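PDB 2WNK: sporozoite-specific SAG protein from Toxoplasma gondii, which is a SAG2-related surface antigen of the sporozoite stage, probably displayed on the parasite membrane with a role in host-cell attachment. Local coordinates for residues 146-158 / 199-211. Sequence-based numbering, arbitrary orientation.
Sequences QITAANSDTSFVC and QSGLIKLSVTDLP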
ATOM      1  N   GLN A 146     -14.012  17.204  -6.351  1.00 12.63           N
ATOM      2  CA  GLN A 146     -14.206  18.374  -7.226  1.00 11.99           C
ATOM      3  C   GLN A 146     -12.894  18.998  -7.701  1.00 12.06           C
ATOM      4  O   GLN A 146     -11.944  19.094  -6.924  1.00 15.29           O
ATOM      5  CB  GLN A 146     -14.966  19.484  -6.459  1.00 12.91           C
ATOM      6  CG  GLN A 146     -16.327  19.092  -5.962  1.00 18.39           C
ATOM      7  CD  GLN A 146     -16.262  18.297  -4.680  1.00 25.08           C
ATOM      8  OE1 GLN A 146     -16.957  17.276  -4.524  1.00 30.75           O
ATOM      9  NE2 GLN A 146     -15.428  18.745  -3.740  1.00 29.02           N
ATOM     10  N   ILE A 147     -12.869  19.509  -8.921  1.00 10.01           N
ATOM     11  CA  ILE A 147     -11.809  20.428  -9.294  1.00  9.93           C
ATOM     12  C   ILE A 147     -12.529  21.761  -9.509  1.00  9.27           C
ATOM     13  O   ILE A 147     -13.433  21.858 -10.362  1.00 10.80           O
ATOM     14  CB  ILE A 147     -11.153  19.998 -10.643  1.00  8.96           C
ATOM     15  CG1 ILE A 147     -10.304  18.738 -10.418  1.00 12.52           C
ATOM     16  CG2 ILE A 147     -10.251  21.093 -11.191  1.00  9.18           C
ATOM     17  CD1 ILE A 147      -9.020  19.020  -9.597  1.00 17.01           C
ATOM     18  N   THR A 148     -12.108  22.809  -8.802  1.00  9.49           N
ATOM     19  CA  THR A 148     -12.802  24.078  -8.853  1.00 10.50           C
ATOM     20  C   THR A 148     -11.856  25.168  -9.308  1.00 10.81           C
ATOM     21  O   THR A 148     -12.273  26.325  -9.412  1.00 14.54           O
ATOM     22  CB  THR A 148     -13.393  24.452  -7.476  1.00 12.57           C
ATOM     23  OG1 THR A 148     -12.354  24.448  -6.485  1.00 12.83           O
ATOM     24  CG2 THR A 148     -14.408  23.395  -7.071  1.00 11.93           C
ATOM     25  N   ALA A 149     -10.564  24.855  -9.420  1.00  9.52           N
ATOM     26  CA  ALA A 149      -9.571  25.892  -9.863  1.00  8.86           C
ATOM     27  C   ALA A 149      -8.733  25.390 -11.048  1.00  8.73           C
ATOM     28  O   ALA A 149      -8.457  24.169 -11.166  1.00  9.03           O
ATOM     29  CB  ALA A 149      -8.632  26.233  -8.719  1.00 10.47           C
ATOM     30  N   ALA A 150      -8.320  26.339 -11.878  1.00  8.71           N
ATOM     31  CA  ALA A 150      -7.299  26.034 -12.889  1.00  8.23           C
ATOM     32  C   ALA A 150      -6.013  25.601 -12.207  1.00 10.13           C
ATOM     33  O   ALA A 150      -5.815  25.864 -10.974  1.00 10.07           O
ATOM     34  CB  ALA A 150      -7.028  27.231 -13.833  1.00  7.72           C
ATOM     35  N   ASN A 151      -5.171  24.859 -12.939  1.00 10.04           N
ATOM     36  CA  ASN A 151      -3.832  24.520 -12.415  1.00  8.83           C
ATOM     37  C   ASN A 151      -3.893  23.904 -11.035  1.00  8.48           C
ATOM     38  O   ASN A 151      -3.129  24.287 -10.124  1.00  7.68           O
ATOM     39  CB  ASN A 151      -2.997  25.790 -12.373  1.00 10.18           C
ATOM     40  CG  ASN A 151      -3.056  26.516 -13.670  1.00 11.49           C
ATOM     41  OD1 ASN A 151      -2.739  25.946 -14.710  1.00 11.35           O
ATOM     42  ND2 ASN A 151      -3.520  27.743 -13.636  1.00  7.65           N
ATOM     43  N   SER A 152      -4.722  22.878 -10.935  1.00  6.85           N
ATOM     44  CA  SER A 152      -4.894  22.205  -9.644  1.00  8.79           C
ATOM     45  C   SER A 152      -5.114  20.707  -9.795  1.00  9.34           C
ATOM     46  O   SER A 152      -5.312  20.210 -10.918  1.00  9.83           O
ATOM     47  CB  SER A 152      -6.025  22.879  -8.841  1.00  9.24           C
ATOM     48  OG  SER A 152      -7.324  22.486  -9.328  1.00 11.16           O
ATOM     49  N   ASP A 153      -5.098  20.014  -8.669  1.00  8.92           N
ATOM     50  CA  ASP A 153      -5.212  18.543  -8.635  1.00  8.92           C
ATOM     51  C   ASP A 153      -6.077  18.044  -7.517  1.00  8.57           C
ATOM     52  O   ASP A 153      -6.274  18.768  -6.530  1.00  9.58           O
ATOM     53  CB  ASP A 153      -3.818  17.866  -8.660  1.00  8.71           C
ATOM     54  CG  ASP A 153      -2.905  18.267  -7.495  1.00 11.30           C
ATOM     55  OD1 ASP A 153      -3.256  18.013  -6.327  1.00 10.71           O
ATOM     56  OD2 ASP A 153      -1.831  18.789  -7.718  1.00 12.96           O
ATOM     57  N   THR A 154      -6.603  16.827  -7.692  1.00  7.63           N
ATOM     58  CA  THR A 154      -7.327  16.133  -6.627  1.00  8.33           C
ATOM     59  C   THR A 154      -6.912  14.670  -6.727  1.00  8.62           C
ATOM     60  O   THR A 154      -6.537  14.173  -7.779  1.00 10.21           O
ATOM     61  CB  THR A 154      -8.889  16.295  -6.746  1.00  9.28           C
ATOM     62  OG1 THR A 154      -9.520  15.868  -5.530  1.00 11.56           O
ATOM     63  CG2 THR A 154      -9.463  15.523  -7.930  1.00 12.46           C
ATOM     64  N   SER A 155      -6.923  14.000  -5.584  1.00  7.74           N
ATOM     65  CA  SER A 155      -6.322  12.631  -5.442  1.00  9.27           C
ATOM     66  C   SER A 155      -7.367  11.679  -4.854  1.00  9.55           C
ATOM     67  O   SER A 155      -8.180  12.087  -3.997  1.00 11.35           O
ATOM     68  CB  SER A 155      -4.993  12.686  -4.696  1.00  7.03           C
ATOM     69  OG  SER A 155      -4.090  13.472  -5.520  1.00  8.96           O
ATOM     70  N   PHE A 156      -7.202  10.381  -5.099  1.00  9.39           N
ATOM     71  CA  PHE A 156      -7.762   9.366  -4.278  1.00  9.25           C
ATOM     72  C   PHE A 156      -7.000   8.083  -4.334  1.00  8.72           C
ATOM     73  O   PHE A 156      -6.037   7.975  -5.102  1.00  8.10           O
ATOM     74  CB  PHE A 156      -9.157   9.086  -4.916  1.00  9.69           C
ATOM     75  CG  PHE A 156      -9.104   8.671  -6.399  1.00 10.61           C
ATOM     76  CD1 PHE A 156      -9.108   7.298  -6.695  1.00 12.80           C
ATOM     77  CD2 PHE A 156      -9.061   9.593  -7.449  1.00 11.68           C
ATOM     78  CE1 PHE A 156      -9.065   6.864  -8.019  1.00  9.78           C
ATOM     79  CE2 PHE A 156      -8.989   9.182  -8.807  1.00 10.13           C
ATOM     80  CZ  PHE A 156      -8.990   7.803  -9.088  1.00  9.31           C
ATOM     81  N   VAL A 157      -7.419   7.141  -3.493  1.00  8.73           N
ATOM     82  CA  VAL A 157      -6.759   5.821  -3.402  1.00  9.56           C
ATOM     83  C   VAL A 157      -7.739   4.704  -3.740  1.00  9.66           C
ATOM     84  O   VAL A 157      -8.813   4.632  -3.140  1.00 10.74           O
ATOM     85  CB  VAL A 157      -6.195   5.597  -2.007  1.00 10.46           C
ATOM     86  CG1 VAL A 157      -5.602   4.144  -1.856  1.00 12.63           C
ATOM     87  CG2 VAL A 157      -5.195   6.682  -1.670  1.00  9.60           C
ATOM     88  N   CYS A 158      -7.355   3.805  -4.644  1.00 10.39           N
ATOM     89  CA  CYS A 158      -8.107   2.565  -4.845  1.00 10.86           C
ATOM     90  C   CYS A 158      -7.646   1.631  -3.724  1.00 11.90           C
ATOM     91  O   CYS A 158      -6.516   1.137  -3.770  1.00 13.32           O
ATOM     92  CB  CYS A 158      -7.833   1.972  -6.257  1.00 10.23           C
ATOM     93  SG  CYS A 158      -8.556   2.873  -7.663  1.00 12.17           S
ATOM     94  N   GLN A 199       1.875   1.851  -6.470  1.00 25.13           N
ATOM     95  CA  GLN A 199       1.789   0.599  -5.729  1.00 22.82           C
ATOM     96  C   GLN A 199       0.888   0.870  -4.519  1.00 19.63           C
ATOM     97  O   GLN A 199       0.183  -0.009  -4.000  1.00 18.41           O
ATOM     98  CB  GLN A 199       3.181   0.221  -5.264  1.00 24.69           C
ATOM     99  CG  GLN A 199       4.234   0.246  -6.390  1.00 27.26           C
ATOM    100  CD  GLN A 199       5.503   0.970  -5.962  1.00 29.68           C
ATOM    101  OE1 GLN A 199       5.528   2.205  -5.874  1.00 31.78           O
ATOM    102  NE2 GLN A 199       6.559   0.207  -5.693  1.00 31.66           N
ATOM    103  N   SER A 200       0.883   2.122  -4.100  1.00 16.19           N
ATOM    104  CA  SER A 200       0.070   2.562  -2.965  1.00 14.40           C
ATOM    105  C   SER A 200      -1.411   2.668  -3.314  1.00 12.30           C
ATOM    106  O   SER A 200      -2.252   2.796  -2.435  1.00 11.93           O
ATOM    107  CB  SER A 200       0.498   3.944  -2.561  1.00 15.16           C
ATOM    108  OG  SER A 200       0.431   4.805  -3.702  1.00 16.98           O
ATOM    109  N   GLY A 201      -1.714   2.636  -4.605  1.00 11.41           N
ATOM    110  CA  GLY A 201      -3.100   2.785  -5.081  1.00  9.72           C
ATOM    111  C   GLY A 201      -3.490   4.228  -5.249  1.00 10.58           C
ATOM    112  O   GLY A 201      -4.624   4.541  -5.639  1.00 10.22           O
ATOM    113  N   LEU A 202      -2.546   5.111  -5.005  1.00 10.79           N
ATOM    114  CA  LEU A 202      -2.796   6.551  -5.201  1.00 11.27           C
ATOM    115  C   LEU A 202      -2.912   6.994  -6.644  1.00 11.73           C
ATOM    116  O   LEU A 202      -2.095   6.622  -7.498  1.00 10.33           O
ATOM    117  CB  LEU A 202      -1.696   7.347  -4.478  1.00 12.36           C
ATOM    118  CG  LEU A 202      -1.793   8.854  -4.560  1.00 12.59           C
ATOM    119  CD1 LEU A 202      -3.017   9.299  -3.776  1.00 13.31           C
ATOM    120  CD2 LEU A 202      -0.536   9.391  -3.875  1.00 17.93           C
ATOM    121  N   ILE A 203      -3.952   7.780  -6.920  1.00  9.87           N
ATOM    122  CA  ILE A 203      -4.134   8.408  -8.215  1.00  9.96           C
ATOM    123  C   ILE A 203      -4.279   9.918  -8.014  1.00  9.74           C
ATOM    124  O   ILE A 203      -5.017  10.382  -7.172  1.00  8.88           O
ATOM    125  CB  ILE A 203      -5.417   7.890  -8.871  1.00 10.77           C
ATOM    126  CG1 ILE A 203      -5.283   6.373  -9.164  1.00 12.78           C
ATOM    127  CG2 ILE A 203      -5.762   8.639 -10.138  1.00 11.94           C
ATOM    128  CD1 ILE A 203      -4.273   6.097 -10.312  1.00 14.04           C
ATOM    129  N   LYS A 204      -3.584  10.673  -8.830  1.00  8.96           N
ATOM    130  CA  LYS A 204      -3.729  12.155  -8.875  1.00  9.48           C
ATOM    131  C   LYS A 204      -4.269  12.561 -10.249  1.00  9.91           C
ATOM    132  O   LYS A 204      -3.705  12.211 -11.310  1.00 11.38           O
ATOM    133  CB  LYS A 204      -2.369  12.855  -8.659  1.00  9.75           C
ATOM    134  CG  LYS A 204      -2.528  14.407  -8.712  1.00 10.43           C
ATOM    135  CD  LYS A 204      -1.187  15.150  -8.559  1.00 13.49           C
ATOM    136  CE  LYS A 204      -0.637  14.892  -7.174  1.00 15.97           C
ATOM    137  NZ  LYS A 204       0.736  15.545  -7.160  1.00 20.78           N
ATOM    138  N   LEU A 205      -5.317  13.365 -10.215  1.00  9.15           N
ATOM    139  CA  LEU A 205      -5.899  13.931 -11.432  1.00 10.35           C
ATOM    140  C   LEU A 205      -5.517  15.414 -11.428  1.00 10.16           C
ATOM    141  O   LEU A 205      -5.818  16.126 -10.455  1.00 11.48           O
ATOM    142  CB  LEU A 205      -7.424  13.824 -11.371  1.00 10.29           C
ATOM    143  CG  LEU A 205      -8.031  14.591 -12.570  1.00 16.10           C
ATOM    144  CD1 LEU A 205      -7.655  13.927 -13.921  1.00 16.56           C
ATOM    145  CD2 LEU A 205      -9.532  14.705 -12.394  1.00 20.91           C
ATOM    146  N   SER A 206      -4.889  15.867 -12.520  1.00  8.11           N
ATOM    147  CA  SER A 206      -4.385  17.262 -12.685  1.00  9.44           C
ATOM    148  C   SER A 206      -5.066  17.958 -13.842  1.00  9.79           C
ATOM    149  O   SER A 206      -5.200  17.390 -14.959  1.00 10.19           O
ATOM    150  CB  SER A 206      -2.867  17.224 -12.964  1.00  8.57           C
ATOM    151  OG  SER A 206      -2.215  16.659 -11.771  1.00 11.34           O
ATOM    152  N   VAL A 207      -5.375  19.224 -13.635  1.00  8.86           N
ATOM    153  CA  VAL A 207      -5.906  20.050 -14.682  1.00  9.90           C
ATOM    154  C   VAL A 207      -5.049  21.287 -14.854  1.00  8.99           C
ATOM    155  O   VAL A 207      -4.521  21.792 -13.914  1.00  9.39           O
ATOM    156  CB  VAL A 207      -7.394  20.482 -14.480  1.00 11.26           C
ATOM    157  CG1 VAL A 207      -8.297  19.316 -14.216  1.00 15.17           C
ATOM    158  CG2 VAL A 207      -7.514  21.575 -13.515  1.00 11.58           C
ATOM    159  N   THR A 208      -4.935  21.756 -16.079  1.00  8.13           N
ATOM    160  CA  THR A 208      -4.411  23.081 -16.275  1.00 10.33           C
ATOM    161  C   THR A 208      -5.498  24.134 -16.463  1.00  9.25           C
ATOM    162  O   THR A 208      -5.918  24.725 -15.541  1.00  9.14           O
ATOM    163  CB  THR A 208      -3.350  23.154 -17.388  1.00  8.92           C
ATOM    164  OG1 THR A 208      -3.923  22.901 -18.664  1.00 11.48           O
ATOM    165  CG2 THR A 208      -2.306  22.147 -17.122  1.00 12.69           C
ATOM    166  N   ASP A 209      -6.060  24.228 -17.661  1.00  9.24           N
ATOM    167  CA  ASP A 209      -7.110  25.180 -17.865  1.00  9.80           C
ATOM    168  C   ASP A 209      -8.381  24.440 -17.516  1.00 11.56           C
ATOM    169  O   ASP A 209      -8.494  23.276 -17.812  1.00 10.16           O
ATOM    170  CB  ASP A 209      -7.213  25.607 -19.319  1.00 10.17           C
ATOM    171  CG  ASP A 209      -6.034  26.424 -19.783  1.00 14.45           C
ATOM    172  OD1 ASP A 209      -5.489  27.198 -19.063  1.00 15.02           O
ATOM    173  OD2 ASP A 209      -5.688  26.277 -20.918  1.00 16.36           O
ATOM    174  N   LEU A 210      -9.332  25.154 -16.940  1.00 10.10           N
ATOM    175  CA  LEU A 210     -10.659  24.579 -16.779  1.00 11.19           C
ATOM    176  C   LEU A 210     -11.355  24.484 -18.126  1.00 10.70           C
ATOM    177  O   LEU A 210     -11.092  25.284 -19.034  1.00 11.18           O
ATOM    178  CB  LEU A 210     -11.483  25.423 -15.790  1.00 11.03           C
ATOM    179  CG  LEU A 210     -10.980  25.385 -14.334  1.00 12.39           C
ATOM    180  CD1 LEU A 210     -11.704  26.439 -13.510  1.00 15.06           C
ATOM    181  CD2 LEU A 210     -11.083  24.003 -13.733  1.00 10.90           C
ATOM    182  N   PRO A 211     -12.281  23.510 -18.271  1.00 10.46           N
ATOM    183  CA  PRO A 211     -13.020  23.320 -19.541  1.00 10.46           C
ATOM    184  C   PRO A 211     -14.085  24.389 -19.753  1.00 10.99           C
ATOM    185  O   PRO A 211     -14.473  25.037 -18.783  1.00 10.86           O
ATOM    186  CB  PRO A 211     -13.646  21.919 -19.350  1.00 10.88           C
ATOM    187  CG  PRO A 211     -13.922  21.878 -17.848  1.00 10.52           C
ATOM    188  CD  PRO A 211     -12.685  22.565 -17.226  1.00 10.74           C
TER
HETATM  189  O   HOH W   1      -3.215  26.730 -17.460  1.00 19.29           O
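One face of the F156 ring rests on I203, whose CB stands 3.8 Å from the F156 ring centroid in a CH-pi contact, offset toward the rim, while I203 CG2 lies 3.5 Å from F156 CZ. F156 CG sits between its own backbone N and carbonyl carbon (chi1 57°), which swings the ring over its cross-strand neighbour. Strands 152-158 and 202-207 are the antiparallel central pair of one sheet in the second SRS domain, a beta sandwich. F156, I203 and L205 face the opposing sheet, where V231 and C221 also touch the ring and C158 forms its disulfide with C221. Paired backbone bonds join F156 to I203 and T154 to L205; that from L205 N to T154 O is nearly straight (174°).

On the other face K204, whose chain kinks at its third torsion (-65°), passes aslant over D153, with K204 CD 3.7 Å from D153 CG. K204 NZ stays 4.2 Å from D153 OD2, beyond a salt bridge, so any attraction is probably modest.

At the far end a G1 beta bulge sets two residues, N151 and S152, opposite the single V207. Here I147 CG2 meets V207 CG2 and L210 CD2, joining strand 142-147 of the opposing sheet to this end of the core. S152 OG donates to A149 O, approaching from above the carbonyl plane, and a water bridges N151 OD1 to D209 OD1, donating to both at 2.9 and 2.8 Å.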